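PDB 3BAL: acetylacetone-cleaving enzyme from Acinetobacter johnsonii, which catalyses the iron-dependent, oxygen-consuming cleavage of acetylacetone to methylglyoxal and acetate, the chemistry that lets the bacterium break down this foreign diketone. Local coordinates for residues S61-G66 with N124-N129; G68-T73 with F115-L120; E78-E83 with A102-T107. All blocks are in the same frame, centred on the assembly; numbering follows the deposited sequence.

Interaction 1: residues S61-G66 with N124-N129; sequences SHIHAG and NFIDDN. With ZN (zinc ion), chain E.
Three donors converge on the carbonyl oxygen of Ser-61: the backbone N of Ile-126 at 3.1 Å, a water, and the CA hydrogen of Phe-125 in a weaker C-H...O contact. The Ile-126 amide arrives above the carbonyl plane, 39° out of it, and the water, which also donates to Ile-126 O, closes a small bridge where the strand pair ends. One step along, Ile-63 and Asn-124 form an antiparallel hydrogen-bonded pair, each N 2.8 Å from the other's O. The bond from Asn-124 N lies in the plane of the Ile-63 carbonyl, whereas the one into Asn-124 O is tilted.

Between these bonds sits the non-hydrogen-bonded pair of His-62 and Phe-125, whose side chains run side by side on the same face of the sheet. His-62 CB rests on one face of the Phe-125 ring, 3.9 Å from its centroid, a CH-pi contact. The two rings meet obliquely, with planes 45° apart. Chi1 of 58° sets the imidazole of His-62 between its own backbone N and carbonyl carbon, and from there NE2 reaches the zinc ion at 2.2 Å while ND1 bonds to Ala-60 O. His-64 NE2 binds the same zinc ion at 2.1 Å, and His-104 completes the protein ligands. This is the cupin metal site, with two of its three histidines on strand 57-64; zinc here probably occupies the place of the iron cofactor.

On the other face, Ile-63 CD1 meets Ile-126 CD1 at 4.2 Å. Asn-124 OD1 bonds to Ser-135 OG of the same chain, and ND2 makes a weak bond to Ser-135 of a neighbouring subunit.

The His-62 ring is thus held at both nitrogens, while Phe-125 packs on the side chain's CB. Tying ND1 to the Ala-60 carbonyl leaves NE2 to face the metal and probably fixes the ring's rotation.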
# COMPACT_ATOMS: atom_id res chain seq x y z
N SER A 61 14.58 21.21 1.91
CA SER A 61 14.89 19.99 2.67
C SER A 61 13.66 19.23 3.16
O SER A 61 12.75 19.82 3.75
CB SER A 61 15.77 20.33 3.87
OG SER A 61 17.02 20.86 3.45
N HIS A 62 13.65 17.92 2.94
CA HIS A 62 12.52 17.12 3.37
C HIS A 62 12.87 15.65 3.57
O HIS A 62 13.91 15.17 3.11
CB HIS A 62 11.40 17.20 2.34
CG HIS A 62 11.80 16.75 0.97
ND1 HIS A 62 12.48 17.57 0.09
CD2 HIS A 62 11.66 15.56 0.35
CE1 HIS A 62 12.73 16.90 -1.02
NE2 HIS A 62 12.25 15.68 -0.89
N ILE A 63 11.97 14.95 4.24
CA ILE A 63 12.12 13.53 4.52
C ILE A 63 10.90 12.81 3.93
O ILE A 63 9.77 13.28 4.06
CB ILE A 63 12.16 13.27 6.04
CG1 ILE A 63 13.40 13.93 6.65
CG2 ILE A 63 12.15 11.77 6.31
CD1 ILE A 63 13.48 13.84 8.16
N HIS A 64 11.15 11.67 3.27
CA HIS A 64 10.07 10.87 2.70
C HIS A 64 9.52 9.94 3.78
O HIS A 64 10.24 9.08 4.30
CB HIS A 64 10.59 10.03 1.52
CG HIS A 64 10.83 10.83 0.28
ND1 HIS A 64 9.97 10.79 -0.80
CD2 HIS A 64 11.77 11.74 -0.02
CE1 HIS A 64 10.38 11.65 -1.71
NE2 HIS A 64 11.47 12.25 -1.26
N ALA A 65 8.26 10.12 4.13
CA ALA A 65 7.63 9.30 5.16
C ALA A 65 7.40 7.87 4.65
O ALA A 65 7.38 6.92 5.44
CB ALA A 65 6.32 9.93 5.59
N GLY A 66 7.22 7.73 3.34
CA GLY A 66 6.99 6.43 2.74
C GLY A 66 7.76 6.31 1.43
O GLY A 66 8.42 7.27 1.03
N ASN A 124 7.88 15.35 4.57
CA ASN A 124 8.02 16.25 5.70
C ASN A 124 9.15 17.24 5.51
O ASN A 124 10.33 16.88 5.54
CB ASN A 124 8.23 15.46 6.99
CG ASN A 124 7.01 14.64 7.38
OD1 ASN A 124 5.89 14.95 7.00
ND2 ASN A 124 7.24 13.59 8.16
N PHE A 125 8.80 18.51 5.29
CA PHE A 125 9.82 19.53 5.12
C PHE A 125 10.29 19.96 6.50
O PHE A 125 9.47 20.19 7.38
CB PHE A 125 9.26 20.70 4.30
CG PHE A 125 9.01 20.34 2.85
CD1 PHE A 125 7.83 19.70 2.48
CD2 PHE A 125 9.98 20.59 1.88
CE1 PHE A 125 7.62 19.31 1.15
CE2 PHE A 125 9.78 20.20 0.55
CZ PHE A 125 8.60 19.56 0.19
N ILE A 126 11.61 20.05 6.67
CA ILE A 126 12.22 20.37 7.96
C ILE A 126 13.08 21.64 8.01
O ILE A 126 13.61 22.07 6.98
CB ILE A 126 13.12 19.19 8.43
CG1 ILE A 126 14.15 18.86 7.33
CG2 ILE A 126 12.26 17.98 8.74
CD1 ILE A 126 15.12 17.71 7.68
N ASP A 127 13.21 22.22 9.20
CA ASP A 127 14.05 23.41 9.36
C ASP A 127 15.46 22.97 9.76
O ASP A 127 15.73 21.77 9.81
CB ASP A 127 13.45 24.40 10.38
CG ASP A 127 13.44 23.87 11.80
OD1 ASP A 127 14.21 22.94 12.12
OD2 ASP A 127 12.65 24.39 12.61
N ASP A 128 16.35 23.93 10.03
CA ASP A 128 17.74 23.60 10.38
C ASP A 128 17.97 22.90 11.71
O ASP A 128 19.10 22.52 12.03
CB ASP A 128 18.62 24.86 10.32
CG ASP A 128 18.90 25.32 8.90
OD1 ASP A 128 18.88 24.48 7.97
OD2 ASP A 128 19.16 26.53 8.70
N ASN A 129 16.91 22.72 12.49
CA ASN A 129 17.01 22.04 13.77
C ASN A 129 16.27 20.71 13.70
O ASN A 129 16.00 20.09 14.73
CB ASN A 129 16.43 22.92 14.89
CG ASN A 129 16.81 22.43 16.28
OD1 ASN A 129 17.93 21.98 16.51
ND2 ASN A 129 15.87 22.52 17.22
ZN ZN E . 12.60 13.79 -2.05
O HOH W 1 12.63 22.75 4.63

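Interaction 2: residues G68-T73 with F115-L120; sequences GEYFLT and FYMTFL
Two neighbouring inner strands of the jelly-roll sheet, 68-74 and 113-120, run antiparallel here at 170°, their short axes approaching to 4.6 Å. Two hydrogen-bonded pairs hold them. Phe-71 and Tyr-116 form one, with Phe-71 N 2.8 Å from Tyr-116 O in the carbonyl plane, while the return bond into Phe-71 O comes from above the plane. Glu-69 and Thr-118 form the other, both bonds 3.1 Å between N and O.

Side chains alternate between the faces. On the side of Tyr-70, Leu-72, Phe-115 and Met-117, the methionine does much of the touching: its SD lies 3.8 Å from Tyr-70 CB, and its methyl CE lies against the backbone of Gly-68, 4.1 Å from the CA. An extended chain (chi1 -175°, chi2 161°) carries that methyl inward, toward the metal site. CE also stands at the edge of the Tyr-70 ring, near its plane, and Met-117 CG lies over one face of the Phe-119 ring. Farther along, Leu-72 CD1 packs on Phe-115 CB at 3.8 Å.

The other face carries Glu-69, Phe-71, Tyr-116 and Thr-118. Two waters bridge at the Glu-69/Thr-118 end: one joins Glu-69 OE2 to Thr-118 OG1, and the second joins that hydroxyl to Glu-69 O. The other carboxylate oxygen, OE1, bonds to Tyr-95 and to Thr-48 of a neighbouring subunit. Phe-71 CB meets the Tyr-116 ring obliquely, while Thr-73 CG2 lies over the centre of one face of the Phe-71 ring.

Strand 46-53 flanks 113-120, its Trp-47 and Phe-51 stacking on Phe-119 and Phe-115, and strand 94-98 flanks 68-74. On the face of Phe-71 and Tyr-116, these two rings stack reciprocally with Tyr-116 and Phe-71 of a neighbouring subunit.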
# COMPACT_ATOMS: atom_id res chain seq x y z
N GLY A 68 8.89 6.30 -2.49
CA GLY A 68 8.59 7.14 -3.65
C GLY A 68 9.39 6.61 -4.83
O GLY A 68 10.53 6.16 -4.66
N GLU A 69 8.81 6.66 -6.03
CA GLU A 69 9.48 6.17 -7.25
C GLU A 69 9.48 7.21 -8.36
O GLU A 69 8.43 7.72 -8.71
CB GLU A 69 8.79 4.90 -7.76
CG GLU A 69 8.87 3.75 -6.78
CD GLU A 69 8.27 2.48 -7.34
OE1 GLU A 69 8.92 1.82 -8.18
OE2 GLU A 69 7.14 2.15 -6.95
N TYR A 70 10.65 7.50 -8.93
CA TYR A 70 10.71 8.50 -9.99
C TYR A 70 11.22 7.99 -11.35
O TYR A 70 12.04 7.07 -11.43
CB TYR A 70 11.56 9.69 -9.53
CG TYR A 70 13.05 9.40 -9.37
CD1 TYR A 70 13.89 9.31 -10.49
CD2 TYR A 70 13.61 9.20 -8.11
CE1 TYR A 70 15.25 9.02 -10.35
CE2 TYR A 70 14.97 8.92 -7.96
CZ TYR A 70 15.78 8.82 -9.09
OH TYR A 70 17.12 8.50 -8.95
N PHE A 71 10.71 8.62 -12.41
CA PHE A 71 11.11 8.31 -13.77
C PHE A 71 11.61 9.65 -14.35
O PHE A 71 10.80 10.53 -14.69
CB PHE A 71 9.90 7.79 -14.58
CG PHE A 71 10.20 7.48 -16.04
CD1 PHE A 71 9.16 7.35 -16.96
CD2 PHE A 71 11.51 7.35 -16.49
CE1 PHE A 71 9.42 7.10 -18.31
CE2 PHE A 71 11.79 7.10 -17.84
CZ PHE A 71 10.74 6.98 -18.75
N LEU A 72 12.93 9.80 -14.42
CA LEU A 72 13.53 11.03 -14.95
C LEU A 72 13.49 10.92 -16.46
O LEU A 72 14.20 10.10 -17.06
CB LEU A 72 14.98 11.15 -14.48
CG LEU A 72 15.78 12.39 -14.90
CD1 LEU A 72 15.16 13.65 -14.31
CD2 LEU A 72 17.21 12.24 -14.43
N THR A 73 12.67 11.75 -17.09
CA THR A 73 12.52 11.70 -18.54
C THR A 73 13.43 12.64 -19.30
O THR A 73 13.66 12.46 -20.49
CB THR A 73 11.06 11.99 -18.95
OG1 THR A 73 10.65 13.22 -18.37
CG2 THR A 73 10.15 10.87 -18.47
N PHE A 115 10.79 15.18 -14.53
CA PHE A 115 10.63 13.88 -13.89
C PHE A 115 9.20 13.66 -13.38
O PHE A 115 8.53 14.59 -12.93
CB PHE A 115 11.66 13.69 -12.75
CG PHE A 115 11.34 14.43 -11.48
CD1 PHE A 115 10.66 13.80 -10.44
CD2 PHE A 115 11.74 15.75 -11.30
CE1 PHE A 115 10.39 14.47 -9.24
CE2 PHE A 115 11.47 16.43 -10.11
CZ PHE A 115 10.80 15.79 -9.08
N TYR A 116 8.76 12.41 -13.49
CA TYR A 116 7.45 11.93 -13.07
C TYR A 116 7.69 11.15 -11.77
O TYR A 116 8.67 10.41 -11.67
CB TYR A 116 6.90 11.00 -14.16
CG TYR A 116 5.70 10.15 -13.77
CD1 TYR A 116 4.40 10.59 -14.01
CD2 TYR A 116 5.87 8.89 -13.20
CE1 TYR A 116 3.29 9.78 -13.69
CE2 TYR A 116 4.78 8.08 -12.87
CZ TYR A 116 3.49 8.53 -13.12
OH TYR A 116 2.41 7.73 -12.82
N MET A 117 6.82 11.30 -10.78
CA MET A 117 7.02 10.58 -9.52
C MET A 117 5.73 10.27 -8.76
O MET A 117 4.77 11.05 -8.77
CB MET A 117 7.97 11.41 -8.63
CG MET A 117 8.39 10.76 -7.31
SD MET A 117 9.89 11.56 -6.63
CE MET A 117 10.35 10.43 -5.28
N THR A 118 5.71 9.10 -8.12
CA THR A 118 4.58 8.66 -7.31
C THR A 118 5.07 8.65 -5.86
O THR A 118 6.22 8.29 -5.60
CB THR A 118 4.11 7.23 -7.72
OG1 THR A 118 5.23 6.34 -7.76
CG2 THR A 118 3.45 7.25 -9.09
N PHE A 119 4.21 9.06 -4.93
CA PHE A 119 4.57 9.10 -3.51
C PHE A 119 3.55 8.37 -2.65
O PHE A 119 2.34 8.46 -2.89
CB PHE A 119 4.64 10.55 -2.96
CG PHE A 119 5.41 11.52 -3.83
CD1 PHE A 119 4.79 12.16 -4.90
CD2 PHE A 119 6.74 11.82 -3.55
CE1 PHE A 119 5.48 13.09 -5.68
CE2 PHE A 119 7.45 12.75 -4.32
CZ PHE A 119 6.81 13.39 -5.39
N LEU A 120 4.03 7.65 -1.64
CA LEU A 120 3.15 6.97 -0.69
C LEU A 120 3.39 7.71 0.62
O LEU A 120 4.50 7.71 1.17
CB LEU A 120 3.52 5.49 -0.53
CG LEU A 120 2.60 4.71 0.45
CD1 LEU A 120 1.16 4.80 -0.02
CD2 LEU A 120 3.04 3.27 0.53
O HOH W 2 6.67 6.18 -10.54
O HOH W 3 5.22 4.14 -6.32

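Interaction 3: residues E78-E83 with A102-T107; sequences EVRGGE and ALHGKT. With ZN (zinc ion), chain E.
Aliphatic groups of Val-79 and Arg-80 make direct contact with the imidazole of His-104. Val-79 CG1 sits over one face of the ring, 3.9 Å from its centroid and 28° off the normal, a CH-pi contact in which NE2 is the nearest ring atom at 3.5 Å. The methyl gets there because CG1 stands opposite the backbone N across CA-CB (chi1 -165°). Arg-80 approaches differently: its CG lies at the ring edge, 3.7 Å from CD2, and the chain then bends at chi3, leaving the guanidinium turned 45° from the ring plane.

The backbones meet by no direct conventional hydrogen bond; Thr-107 CA gives a C-H...O contact to Glu-78 O. Two waters also bridge the segments. One molecule links Arg-80 N, 3.0 Å away, to Thr-107 OG1. Another donates to Glu-78 O, accepts from Gly-81 N and reaches Lys-106 O weakly at 3.5 Å. The segment 79-82 is a type I' turn with Arg-80 and Gly-81 at its centre, both at positive phi, and Gly-82 closing it through Gly-82 N to Val-79 O.

Metal and charge come last. His-104 ND1 binds the zinc ion at 2.1 Å, beside His-62 and His-64, while NE2 bonds to Glu-98 OE1, which also receives a salt bridge from Arg-80 NE. The turn and the 102-107 segment thus bring Val-79, Arg-80 and Glu-98 round the third histidine of the cupin metal site.

That shared carboxylate makes Glu-98 a second-shell anchor: it probably holds the ring's rotation, and Arg-80 in turn probably holds the carboxylate.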
# COMPACT_ATOMS: atom_id res chain seq x y z
N GLU A 78 20.47 15.34 -9.01
CA GLU A 78 21.37 14.94 -7.93
C GLU A 78 20.56 14.68 -6.66
O GLU A 78 20.06 15.61 -6.03
CB GLU A 78 22.41 16.03 -7.65
CG GLU A 78 23.54 16.12 -8.68
CD GLU A 78 24.33 17.42 -8.58
OE1 GLU A 78 24.35 18.03 -7.49
OE2 GLU A 78 24.95 17.82 -9.58
N VAL A 79 20.44 13.40 -6.29
CA VAL A 79 19.68 13.00 -5.11
C VAL A 79 20.61 12.55 -3.99
O VAL A 79 21.60 11.86 -4.23
CB VAL A 79 18.74 11.82 -5.43
CG1 VAL A 79 17.72 11.65 -4.31
CG2 VAL A 79 18.04 12.04 -6.76
N ARG A 80 20.27 12.94 -2.77
CA ARG A 80 21.07 12.60 -1.60
C ARG A 80 22.52 13.06 -1.74
O ARG A 80 23.45 12.36 -1.34
CB ARG A 80 21.01 11.09 -1.35
CG ARG A 80 19.66 10.65 -0.79
CD ARG A 80 19.51 9.14 -0.70
NE ARG A 80 19.20 8.53 -1.99
CZ ARG A 80 20.08 7.95 -2.79
NH1 ARG A 80 21.36 7.87 -2.43
NH2 ARG A 80 19.70 7.44 -3.95
N GLY A 81 22.70 14.25 -2.32
CA GLY A 81 24.03 14.80 -2.48
C GLY A 81 24.71 14.52 -3.82
O GLY A 81 25.78 15.04 -4.09
N GLY A 82 24.08 13.70 -4.65
CA GLY A 82 24.66 13.38 -5.94
C GLY A 82 25.79 12.37 -5.84
O GLY A 82 26.27 12.08 -4.74
N GLU A 83 26.23 11.85 -6.98
CA GLU A 83 27.31 10.87 -7.02
C GLU A 83 28.56 11.35 -6.27
O GLU A 83 29.22 10.57 -5.59
CB GLU A 83 27.65 10.56 -8.48
CG GLU A 83 28.25 9.18 -8.73
CD GLU A 83 28.52 8.91 -10.22
OE1 GLU A 83 27.65 9.28 -11.05
OE2 GLU A 83 29.58 8.33 -10.55
N ALA A 102 14.13 8.38 3.61
CA ALA A 102 15.12 9.06 2.78
C ALA A 102 15.16 10.56 3.07
O ALA A 102 14.14 11.24 3.01
CB ALA A 102 14.83 8.81 1.31
N LEU A 103 16.35 11.06 3.38
CA LEU A 103 16.55 12.48 3.67
C LEU A 103 17.10 13.22 2.46
O LEU A 103 18.22 12.94 2.02
CB LEU A 103 17.51 12.64 4.84
CG LEU A 103 17.86 14.07 5.26
CD1 LEU A 103 16.62 14.79 5.75
CD2 LEU A 103 18.91 14.02 6.36
N HIS A 104 16.32 14.15 1.92
CA HIS A 104 16.73 14.93 0.76
C HIS A 104 16.94 16.40 1.11
O HIS A 104 16.02 17.22 1.01
CB HIS A 104 15.69 14.78 -0.35
CG HIS A 104 15.55 13.38 -0.86
ND1 HIS A 104 14.45 12.96 -1.58
CD2 HIS A 104 16.37 12.31 -0.78
CE1 HIS A 104 14.61 11.69 -1.92
NE2 HIS A 104 15.76 11.27 -1.44
N GLY A 105 18.17 16.72 1.51
CA GLY A 105 18.53 18.08 1.89
C GLY A 105 18.31 19.13 0.83
O GLY A 105 17.73 20.18 1.10
N LYS A 106 18.78 18.86 -0.38
CA LYS A 106 18.62 19.80 -1.48
C LYS A 106 18.69 19.10 -2.85
O LYS A 106 19.68 19.23 -3.57
CB LYS A 106 19.71 20.89 -1.37
CG LYS A 106 19.52 22.09 -2.30
CD LYS A 106 20.60 23.14 -2.06
CE LYS A 106 20.41 24.33 -2.97
NZ LYS A 106 21.50 25.34 -2.84
N THR A 107 17.65 18.35 -3.21
CA THR A 107 17.63 17.67 -4.51
C THR A 107 17.88 18.78 -5.53
O THR A 107 17.13 19.77 -5.59
CB THR A 107 16.27 16.98 -4.75
OG1 THR A 107 16.10 15.93 -3.79
CG2 THR A 107 16.21 16.38 -6.15
ZN ZN E . 12.60 13.79 -2.05
O HOH W 4 21.56 16.35 -3.89
O HOH W 5 18.25 15.01 -2.15

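From the N terminus, strand 57-64 supplies the first half of interaction 1, strand 68-74 that of interaction 2, and strand 76-79 with its turn that of interaction 3. The partners return in reverse order: 102-107 closes the innermost loop, 115-120 the next, 124-129 the outermost, so the three contacts nest without crossing. Interaction 2 ties two inner strands of one jelly-roll sheet, interaction 1 joins strands of the facing one, and interaction 3 fastens the 79-82 turn to it. His-62 O and His-104 N probably hydrogen-bond across interactions 1 and 3. The contacts converge on the zinc ion, which His-62, His-64 and His-104 share, with Met-117 packed beside it against His-64.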